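PDB 6VC6: 6-phospho-alpha-glucosidase from Merdibacter massiliensis, which hydrolyses 6-phospho-alpha-glucosides, probably by the NAD- and manganese-dependent redox mechanism of family 4 glycosidases. Local coordinates for residues L26-F30 with I324-E328; C111-M116 with F410-I416; N139-Y145 with R165-D171. All blocks are in the same frame, centred on the assembly; numbering follows the deposited sequence.

Contact 1 of 3, residues L26-F30 with I324-E328; sequences LQNEF and IKVAE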
# COMPACT_ATOMS: atom_id res chain seq x y z
N LEU A 26 17.43 -8.15 10.31
CA LEU A 26 16.60 -8.36 11.50
C LEU A 26 16.53 -9.83 11.90
O LEU A 26 15.50 -10.28 12.43
CB LEU A 26 15.20 -7.79 11.27
CG LEU A 26 15.16 -6.44 10.55
CD1 LEU A 26 13.72 -6.01 10.30
CD2 LEU A 26 15.92 -5.38 11.32
N GLN A 27 17.60 -10.60 11.66
CA GLN A 27 17.60 -12.02 11.98
C GLN A 27 17.41 -12.27 13.47
O GLN A 27 16.77 -13.25 13.86
CB GLN A 27 18.91 -12.65 11.49
CG GLN A 27 19.06 -14.14 11.73
CD GLN A 27 20.38 -14.66 11.21
OE1 GLN A 27 21.10 -13.97 10.49
NE2 GLN A 27 20.71 -15.90 11.57
N ASN A 28 17.95 -11.39 14.31
CA ASN A 28 17.80 -11.55 15.75
C ASN A 28 16.48 -10.99 16.26
O ASN A 28 15.96 -11.46 17.28
CB ASN A 28 18.98 -10.89 16.48
CG ASN A 28 20.30 -11.58 16.20
OD1 ASN A 28 20.33 -12.77 15.89
ND2 ASN A 28 21.39 -10.84 16.31
N GLU A 29 15.93 -9.98 15.58
CA GLU A 29 14.64 -9.43 15.97
C GLU A 29 13.48 -10.33 15.56
O GLU A 29 12.46 -10.38 16.26
CB GLU A 29 14.44 -8.04 15.36
CG GLU A 29 15.46 -7.00 15.78
CD GLU A 29 15.12 -5.63 15.24
OE1 GLU A 29 14.19 -5.52 14.42
OE2 GLU A 29 15.80 -4.65 15.63
N PHE A 30 13.62 -11.05 14.45
CA PHE A 30 12.53 -11.84 13.87
C PHE A 30 13.08 -13.20 13.48
O PHE A 30 13.45 -13.43 12.32
CB PHE A 30 11.92 -11.11 12.67
CG PHE A 30 10.66 -11.74 12.16
CD1 PHE A 30 9.53 -11.82 12.96
CD2 PHE A 30 10.59 -12.24 10.87
CE1 PHE A 30 8.36 -12.40 12.49
CE2 PHE A 30 9.43 -12.81 10.39
CZ PHE A 30 8.32 -12.89 11.20
N ILE A 324 8.03 -6.30 8.52
CA ILE A 324 8.67 -7.19 9.48
C ILE A 324 8.43 -6.69 10.90
O ILE A 324 8.14 -7.48 11.81
CB ILE A 324 10.17 -7.33 9.18
CG1 ILE A 324 10.39 -7.96 7.81
CG2 ILE A 324 10.85 -8.18 10.26
CD1 ILE A 324 11.83 -7.97 7.37
N LYS A 325 8.54 -5.38 11.11
CA LYS A 325 8.27 -4.82 12.44
C LYS A 325 6.82 -5.03 12.84
O LYS A 325 6.52 -5.24 14.02
CB LYS A 325 8.63 -3.33 12.46
CG LYS A 325 10.11 -3.04 12.31
CD LYS A 325 10.86 -3.21 13.62
CE LYS A 325 12.35 -3.00 13.43
NZ LYS A 325 12.64 -1.76 12.65
N VAL A 326 5.90 -4.97 11.87
CA VAL A 326 4.50 -5.28 12.16
C VAL A 326 4.36 -6.74 12.58
O VAL A 326 3.62 -7.06 13.52
CB VAL A 326 3.62 -4.95 10.94
CG1 VAL A 326 2.25 -5.59 11.08
CG2 VAL A 326 3.48 -3.44 10.78
N ALA A 327 5.07 -7.64 11.90
CA ALA A 327 5.04 -9.05 12.28
C ALA A 327 5.65 -9.26 13.66
O ALA A 327 5.20 -10.12 14.42
CB ALA A 327 5.76 -9.89 11.23
N GLU A 328 6.68 -8.48 14.00
CA GLU A 328 7.28 -8.58 15.33
C GLU A 328 6.30 -8.13 16.40
O GLU A 328 6.13 -8.81 17.42
CB GLU A 328 8.56 -7.74 15.39
CG GLU A 328 9.71 -8.27 14.56
CD GLU A 328 10.91 -7.35 14.60
OE1 GLU A 328 11.71 -7.36 13.63
OE2 GLU A 328 11.07 -6.61 15.59

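Contact 2 of 3, residues C111-M116 with F410-I416; sequences CGAGGM and FTLNRLI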
# COMPACT_ATOMS: atom_id res chain seq x y z
N CYS A 111 -5.16 5.86 -7.33
CA CYS A 111 -6.14 6.93 -7.24
C CYS A 111 -6.74 7.20 -8.61
O CYS A 111 -6.04 7.18 -9.63
CB CYS A 111 -5.51 8.21 -6.69
SG CYS A 111 -4.74 8.02 -5.07
N GLY A 112 -8.05 7.45 -8.64
CA GLY A 112 -8.72 7.79 -9.88
C GLY A 112 -9.16 6.57 -10.66
O GLY A 112 -9.41 5.49 -10.10
N ALA A 113 -9.26 6.75 -11.98
CA ALA A 113 -9.72 5.67 -12.84
C ALA A 113 -8.73 4.51 -12.87
O ALA A 113 -9.13 3.34 -12.90
CB ALA A 113 -9.97 6.20 -14.26
N GLY A 114 -7.43 4.82 -12.85
CA GLY A 114 -6.44 3.76 -12.85
C GLY A 114 -6.45 2.95 -11.58
O GLY A 114 -6.22 1.74 -11.60
N GLY A 115 -6.71 3.61 -10.44
CA GLY A 115 -6.74 2.89 -9.18
C GLY A 115 -7.93 1.95 -9.07
O GLY A 115 -7.80 0.83 -8.57
N MSE A 116 -9.09 2.39 -9.54
CA MSE A 116 -10.30 1.57 -9.46
C MSE A 116 -10.23 0.41 -10.45
O MSE A 116 -10.77 -0.67 -10.19
CB MSE A 116 -11.54 2.42 -9.72
CG MSE A 116 -11.88 3.35 -8.56
SE MSE A 116 -13.51 4.38 -8.84
CE MSE A 116 -12.81 5.73 -10.05
N PHE A 410 -17.43 5.35 -10.75
CA PHE A 410 -16.58 6.21 -11.56
C PHE A 410 -17.08 7.65 -11.55
O PHE A 410 -16.29 8.59 -11.41
CB PHE A 410 -16.51 5.69 -13.00
CG PHE A 410 -15.46 4.64 -13.22
CD1 PHE A 410 -15.40 3.51 -12.42
CD2 PHE A 410 -14.53 4.78 -14.24
CE1 PHE A 410 -14.43 2.54 -12.63
CE2 PHE A 410 -13.56 3.82 -14.45
CZ PHE A 410 -13.51 2.70 -13.65
N THR A 411 -18.40 7.84 -11.70
CA THR A 411 -18.96 9.19 -11.74
C THR A 411 -18.74 9.93 -10.43
O THR A 411 -18.36 11.11 -10.42
CB THR A 411 -20.45 9.12 -12.07
OG1 THR A 411 -20.64 8.56 -13.37
CG2 THR A 411 -21.07 10.51 -12.03
N LEU A 412 -18.96 9.25 -9.30
CA LEU A 412 -18.87 9.91 -8.00
C LEU A 412 -17.43 10.30 -7.66
O LEU A 412 -17.22 11.31 -6.98
CB LEU A 412 -19.44 9.00 -6.92
CG LEU A 412 -19.40 9.48 -5.47
CD1 LEU A 412 -20.06 10.84 -5.33
CD2 LEU A 412 -20.06 8.47 -4.56
N ASN A 413 -16.45 9.53 -8.12
CA ASN A 413 -15.07 9.74 -7.72
C ASN A 413 -14.59 11.14 -8.09
O ASN A 413 -14.95 11.69 -9.14
CB ASN A 413 -14.16 8.69 -8.37
CG ASN A 413 -12.75 8.72 -7.80
OD1 ASN A 413 -11.94 9.57 -8.16
ND2 ASN A 413 -12.46 7.78 -6.91
N ARG A 414 -13.77 11.72 -7.21
CA ARG A 414 -13.35 13.11 -7.36
C ARG A 414 -12.46 13.31 -8.58
O ARG A 414 -12.47 14.38 -9.19
CB ARG A 414 -12.64 13.58 -6.10
CG ARG A 414 -12.88 15.03 -5.75
CD ARG A 414 -12.21 15.40 -4.43
NE ARG A 414 -11.95 16.83 -4.35
CZ ARG A 414 -12.87 17.75 -4.07
NH1 ARG A 414 -14.12 17.38 -3.85
NH2 ARG A 414 -12.54 19.03 -4.02
N LEU A 415 -11.68 12.30 -8.95
CA LEU A 415 -10.72 12.42 -10.04
C LEU A 415 -11.33 12.11 -11.40
O LEU A 415 -10.62 12.18 -12.41
CB LEU A 415 -9.51 11.52 -9.78
CG LEU A 415 -8.83 11.75 -8.43
CD1 LEU A 415 -7.54 10.94 -8.32
CD2 LEU A 415 -8.56 13.23 -8.19
N ILE A 416 -12.62 11.80 -11.44
CA ILE A 416 -13.35 11.68 -12.70
C ILE A 416 -14.47 12.71 -12.80
O ILE A 416 -14.48 13.54 -13.69
CB ILE A 416 -13.90 10.26 -12.89
CG1 ILE A 416 -12.76 9.30 -13.20
CG2 ILE A 416 -14.95 10.23 -13.99
CD1 ILE A 416 -11.66 9.32 -12.18
O HOH W 1 -9.68 7.49 -6.16
O HOH W 2 -8.71 9.56 -12.85

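Contact 3 of 3, residues N139-Y145 with R165-D171; sequences NAWILNY and RILNICD. With MN (manganese (II) ion), chain E; NAD (nicotinamide-adenine-dinucleotide), chain G; G6P (6-O-phosphono-alpha-D-glucopyranose), chain F.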
# COMPACT_ATOMS: atom_id res chain seq x y z
N ASN A 139 -5.24 -20.20 10.50
CA ASN A 139 -4.87 -19.27 11.55
C ASN A 139 -3.62 -18.41 11.31
O ASN A 139 -3.17 -17.71 12.20
CB ASN A 139 -4.80 -19.99 12.89
CG ASN A 139 -5.97 -20.91 13.11
OD1 ASN A 139 -7.12 -20.48 13.11
ND2 ASN A 139 -5.69 -22.20 13.26
N ALA A 140 -3.06 -18.47 10.11
CA ALA A 140 -1.88 -17.66 9.81
C ALA A 140 -2.25 -16.19 9.75
O ALA A 140 -3.34 -15.83 9.28
CB ALA A 140 -1.25 -18.10 8.49
N TRP A 141 -1.36 -15.33 10.23
CA TRP A 141 -1.56 -13.89 10.14
C TRP A 141 -1.22 -13.43 8.73
O TRP A 141 -0.10 -13.64 8.25
CB TRP A 141 -0.71 -13.16 11.17
CG TRP A 141 -1.47 -12.74 12.39
CD1 TRP A 141 -1.42 -13.30 13.63
CD2 TRP A 141 -2.41 -11.66 12.48
NE1 TRP A 141 -2.27 -12.64 14.49
CE2 TRP A 141 -2.89 -11.63 13.80
CE3 TRP A 141 -2.90 -10.72 11.56
CZ2 TRP A 141 -3.82 -10.69 14.24
CZ3 TRP A 141 -3.83 -9.79 12.00
CH2 TRP A 141 -4.28 -9.78 13.33
N ILE A 142 -2.18 -12.80 8.07
CA ILE A 142 -2.01 -12.33 6.69
C ILE A 142 -1.76 -10.83 6.74
O ILE A 142 -2.66 -10.04 7.06
CB ILE A 142 -3.23 -12.67 5.83
CG1 ILE A 142 -3.31 -14.18 5.60
CG2 ILE A 142 -3.17 -11.93 4.51
CD1 ILE A 142 -4.58 -14.63 4.92
N LEU A 143 -0.53 -10.43 6.42
CA LEU A 143 -0.15 -9.02 6.33
C LEU A 143 -0.07 -8.65 4.85
O LEU A 143 0.73 -9.22 4.11
CB LEU A 143 1.19 -8.77 7.02
CG LEU A 143 1.34 -9.35 8.43
CD1 LEU A 143 2.65 -8.89 9.06
CD2 LEU A 143 0.16 -8.97 9.31
N ASN A 144 -0.90 -7.69 4.44
CA ASN A 144 -1.10 -7.40 3.02
C ASN A 144 -0.57 -6.01 2.69
O ASN A 144 -1.00 -5.01 3.29
CB ASN A 144 -2.58 -7.51 2.65
CG ASN A 144 -2.83 -7.14 1.20
OD1 ASN A 144 -2.25 -7.73 0.30
ND2 ASN A 144 -3.70 -6.17 0.98
N TYR A 145 0.27 -5.91 1.69
CA TYR A 145 0.71 -4.65 1.16
C TYR A 145 -0.01 -4.39 -0.16
O TYR A 145 -0.04 -3.28 -0.64
CB TYR A 145 2.19 -4.74 0.87
CG TYR A 145 3.11 -3.96 1.76
CD1 TYR A 145 4.39 -4.39 1.98
CD2 TYR A 145 2.72 -2.79 2.34
CE1 TYR A 145 5.26 -3.68 2.77
CE2 TYR A 145 3.57 -2.07 3.14
CZ TYR A 145 4.84 -2.53 3.34
OH TYR A 145 5.71 -1.83 4.12
N ARG A 165 -7.59 -12.37 11.35
CA ARG A 165 -6.15 -12.39 11.16
C ARG A 165 -5.78 -11.91 9.76
O ARG A 165 -4.93 -12.50 9.09
CB ARG A 165 -5.59 -13.78 11.44
CG ARG A 165 -5.76 -14.23 12.89
CD ARG A 165 -4.83 -15.37 13.24
NE ARG A 165 -4.14 -15.15 14.51
CZ ARG A 165 -4.40 -15.82 15.63
NH1 ARG A 165 -5.34 -16.76 15.64
NH2 ARG A 165 -3.73 -15.54 16.74
N ILE A 166 -6.41 -10.83 9.31
CA ILE A 166 -6.07 -10.16 8.07
C ILE A 166 -5.85 -8.69 8.37
O ILE A 166 -6.73 -8.03 8.95
CB ILE A 166 -7.17 -10.33 7.00
CG1 ILE A 166 -7.50 -11.80 6.78
CG2 ILE A 166 -6.74 -9.68 5.69
CD1 ILE A 166 -8.63 -12.03 5.80
N LEU A 167 -4.69 -8.16 7.99
CA LEU A 167 -4.34 -6.77 8.24
C LEU A 167 -3.78 -6.15 6.97
O LEU A 167 -2.79 -6.65 6.42
CB LEU A 167 -3.34 -6.65 9.39
CG LEU A 167 -2.99 -5.22 9.81
CD1 LEU A 167 -4.26 -4.44 10.14
CD2 LEU A 167 -2.03 -5.22 10.99
N ASN A 168 -4.40 -5.07 6.52
CA ASN A 168 -3.91 -4.29 5.39
C ASN A 168 -3.15 -3.07 5.92
O ASN A 168 -3.64 -2.38 6.82
CB ASN A 168 -5.06 -3.84 4.49
CG ASN A 168 -5.88 -5.01 3.97
OD1 ASN A 168 -5.52 -5.63 2.97
ND2 ASN A 168 -6.98 -5.31 4.64
N ILE A 169 -1.96 -2.82 5.37
CA ILE A 169 -1.09 -1.75 5.83
C ILE A 169 -0.55 -0.98 4.63
O ILE A 169 -0.52 -1.47 3.50
CB ILE A 169 0.07 -2.27 6.70
CG1 ILE A 169 0.99 -3.17 5.89
CG2 ILE A 169 -0.46 -3.00 7.93
CD1 ILE A 169 1.88 -4.06 6.74
N CYS A 170 -0.10 0.24 4.91
CA CYS A 170 0.51 1.12 3.92
C CYS A 170 1.68 1.85 4.57
O CYS A 170 1.60 2.24 5.74
CB CYS A 170 -0.49 2.14 3.37
SG CYS A 170 0.22 3.40 2.30
N ASP A 171 2.75 2.05 3.81
CA ASP A 171 3.96 2.67 4.35
C ASP A 171 4.01 4.18 4.13
O ASP A 171 4.99 4.80 4.53
CB ASP A 171 5.21 2.02 3.75
CG ASP A 171 5.31 2.18 2.24
OD1 ASP A 171 6.33 1.73 1.68
OD2 ASP A 171 4.38 2.73 1.63
MN MN E . 0.33 2.80 0.21
PA NAD G . 5.66 -6.22 -9.46
O1A NAD G . 7.15 -5.98 -9.54
O2A NAD G . 4.85 -6.41 -10.72
O5B NAD G . 5.40 -7.48 -8.50
C5B NAD G . 4.14 -8.14 -8.49
C4B NAD G . 4.35 -9.64 -8.37
O4B NAD G . 3.14 -10.26 -7.94
C3B NAD G . 4.70 -10.23 -9.73
O3B NAD G . 5.88 -11.03 -9.60
C2B NAD G . 3.53 -11.12 -10.09
O2B NAD G . 3.98 -12.32 -10.72
C1B NAD G . 2.88 -11.41 -8.75
N9A NAD G . 1.43 -11.66 -8.88
C8A NAD G . 0.55 -10.99 -9.66
N7A NAD G . -0.70 -11.51 -9.54
C5A NAD G . -0.63 -12.54 -8.67
C6A NAD G . -1.58 -13.52 -8.10
N6A NAD G . -2.89 -13.51 -8.43
N1A NAD G . -1.08 -14.44 -7.23
C2A NAD G . 0.22 -14.46 -6.89
N3A NAD G . 1.13 -13.60 -7.37
C4A NAD G . 0.78 -12.64 -8.25
O3 NAD G . 4.99 -5.03 -8.61
PN NAD G . 5.81 -4.14 -7.55
O1N NAD G . 6.08 -2.79 -8.18
O2N NAD G . 6.94 -4.95 -6.97
O5D NAD G . 4.69 -3.95 -6.42
C5D NAD G . 4.42 -4.99 -5.49
C4D NAD G . 3.12 -4.68 -4.77
O4D NAD G . 3.39 -4.00 -3.54
C3D NAD G . 2.26 -3.75 -5.62
O3D NAD G . 0.92 -4.25 -5.64
C2D NAD G . 2.27 -2.43 -4.87
O2D NAD G . 1.03 -1.75 -5.01
C1D NAD G . 2.49 -2.89 -3.44
N1N NAD G . 3.02 -1.83 -2.59
C2N NAD G . 2.22 -1.39 -1.61
C3N NAD G . 2.62 -0.39 -0.75
C7N NAD G . 1.68 0.07 0.32
O7N NAD G . 1.91 1.10 0.93
N7N NAD G . 0.60 -0.67 0.57
C4N NAD G . 3.89 0.16 -0.90
C5N NAD G . 4.70 -0.30 -1.93
C6N NAD G . 4.24 -1.32 -2.76
C1 G6P F . 3.56 5.01 -2.03
C2 G6P F . 2.40 4.15 -1.50
C3 G6P F . 2.25 2.81 -2.20
C4 G6P F . 2.46 3.00 -3.69
C5 G6P F . 3.93 3.36 -3.88
C6 G6P F . 4.17 3.67 -5.35
O1 G6P F . 4.43 5.34 -0.94
O2 G6P F . 2.57 3.93 -0.10
O3 G6P F . 0.95 2.26 -1.96
O4 G6P F . 2.16 1.78 -4.37
O5 G6P F . 4.34 4.50 -3.13
O6 G6P F . 5.54 3.43 -5.65
P G6P F . 6.05 3.37 -7.17
O1P G6P F . 5.75 1.95 -7.58
O2P G6P F . 5.23 4.42 -7.89
O3P G6P F . 7.52 3.72 -7.08

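Contact 1 of 3, residues L26-F30 with I324-E328
I324 lays its CG2 branch between L26 and F30, with CG2 3.6 Å from CD1 of L26 and 3.9 Å from CB of F30. A beta-branched residue suits the place, because one methyl stands beside both partners while the side chain also packs on S22 and F23. K325 starts off in another direction, but a bend at chi2 (-81°) turns the chain back and sets its CE 3.3 Å from OE1 of E29. Its NZ remains 4.4 Å from the same OE1, too far for a salt bridge. The turn that joins helix 16-25 to strand 32-38, itself part of the first beta-alpha-beta crossover of the Rossmann-type nucleotide-binding region, is where helix 318-331 packs. The methyl of A327 is small enough to fit between the F30 ring, where CB lies 3.8 Å from CE1, and F80 and F82 of strand 80-83. E328 runs its CG past CD1 of F30, and its carboxylate plane is only 18° from that of the ring. Its OE1 sits 3.2 Å from OE1 of E29, a close approach of like charges that is probably eased by K334, which forms a salt bridge with OE2 of E328.

Contact 2 of 3, residues C111-M116 with F410-I416
M116, a selenomethionine in this crystal, reaches across to F410 and N413. Its CB lies 4.1 Å from CE1 of F410. The selenium then passes obliquely beside that ring in a Met-aromatic contact, 4.8 Å from the centroid and 36° off the ring normal, and also lies beside ND2 of N413. A bend at chi3 (-78°) swings the terminal CE over one face of F410, nearer the rim than the middle, and there CE also meets CB of N413 at 3.7 Å. A long, unbranched side chain suits this course, since it can follow the ring and still fill the corner beside N413 and CD1 of I416.

N413 follows the end of helix 403-412 and closes an Asx turn: its OD1 accepts from the backbone N of L415 at 2.9 Å, with an N-H...O angle of 159°. That bond fixes the amide, and ND2 is left to donate to a water 2.9 Å away. The same water takes the backbone N of G112 at 3.0 Å. G112 holds the N-cap position of helix 113-136, and a beta carbon there would collide with the carbonyl O of C111 and crowd CD1 of L415. Glycine instead lets CD1 of L415 approach the G112 N to 3.5 Å, while CD1 of I416 lies equally near the N of A113. A second water accepts from A113 N and donates to the carbonyl O of L415. Helices 378-400 and 419-432 flank the site, through S390 against M116 and I425 against A113.

The chemistry is therefore divided: apolar tips and a selenium-ring contact join the segments directly, while the amides opening helix 113-136 are linked to N413 and L415 through water, which implies that these waters are an integral part of the buried interface.

Contact 3 of 3, residues N139-Y145 with R165-D171
The beta-alpha-beta unit of strand 141-144, helix 149-159 and strand 166-169 forms this contact in the Rossmann-type sheet, where I142, L143 and N144 pair in parallel with I166, L167 and N168. I142 gives its N to R165 O and takes L167 N at its O, and N144 likewise bonds L167 O and I169 N. Beside the backbone, N144 ND2 donates to N168 OD1 at 2.8 Å, in the carbonyl plane of the acceptor, with the two amides perpendicular. N144 CG is anti to the backbone N (chi1 177°), which sends the amide toward N168, while S146 satisfies its OD1.

At the other end the broad indole of W141 takes R165 CA over one face, 3.7 Å from the centroid of the six-membered ring. Its NE1 meets the edge of the R165 guanidinium, but both groups are donors, and NE1 bonds weakly to I365 O instead. With an alanine here, R165 would probably lose its aromatic support and a gap open beside L167 CB.

Just past both strands the chain reaches the ligands. Y145 O accepts a hydrogen bond from NAD N7N at 2.9 Å, and C170 binds manganese through SG at 2.2 Å, with H200 completing the protein's share. D171 N donates to NAD O7N; D171 OD1 is hydrogen-bonded to H319 ND1, and its OD2 lies 2.8 Å from O2 of the sugar phosphate.

How the contacts relate
Contact 3 lies nearest the active site, supplying residues of the NAD and sugar-phosphate pockets. Contact 1 touches it from one side of the sheet, where CG1 of V326 and CB of A327 each come within 3.9 Å of CD1 of L143; the centres are about 15 Å apart, and the I324 side chain is about 14 Å from NAD. Contact 2 is on the opposite side of the chain's centre, its centre about 25 Å from that of contact 3 and 37 Å from that of contact 1, yet the C111 side chain is about 9 Å from both the sugar phosphate and the manganese. Helix 113-136, which starts in contact 2, precedes strand 141-144 in the chain.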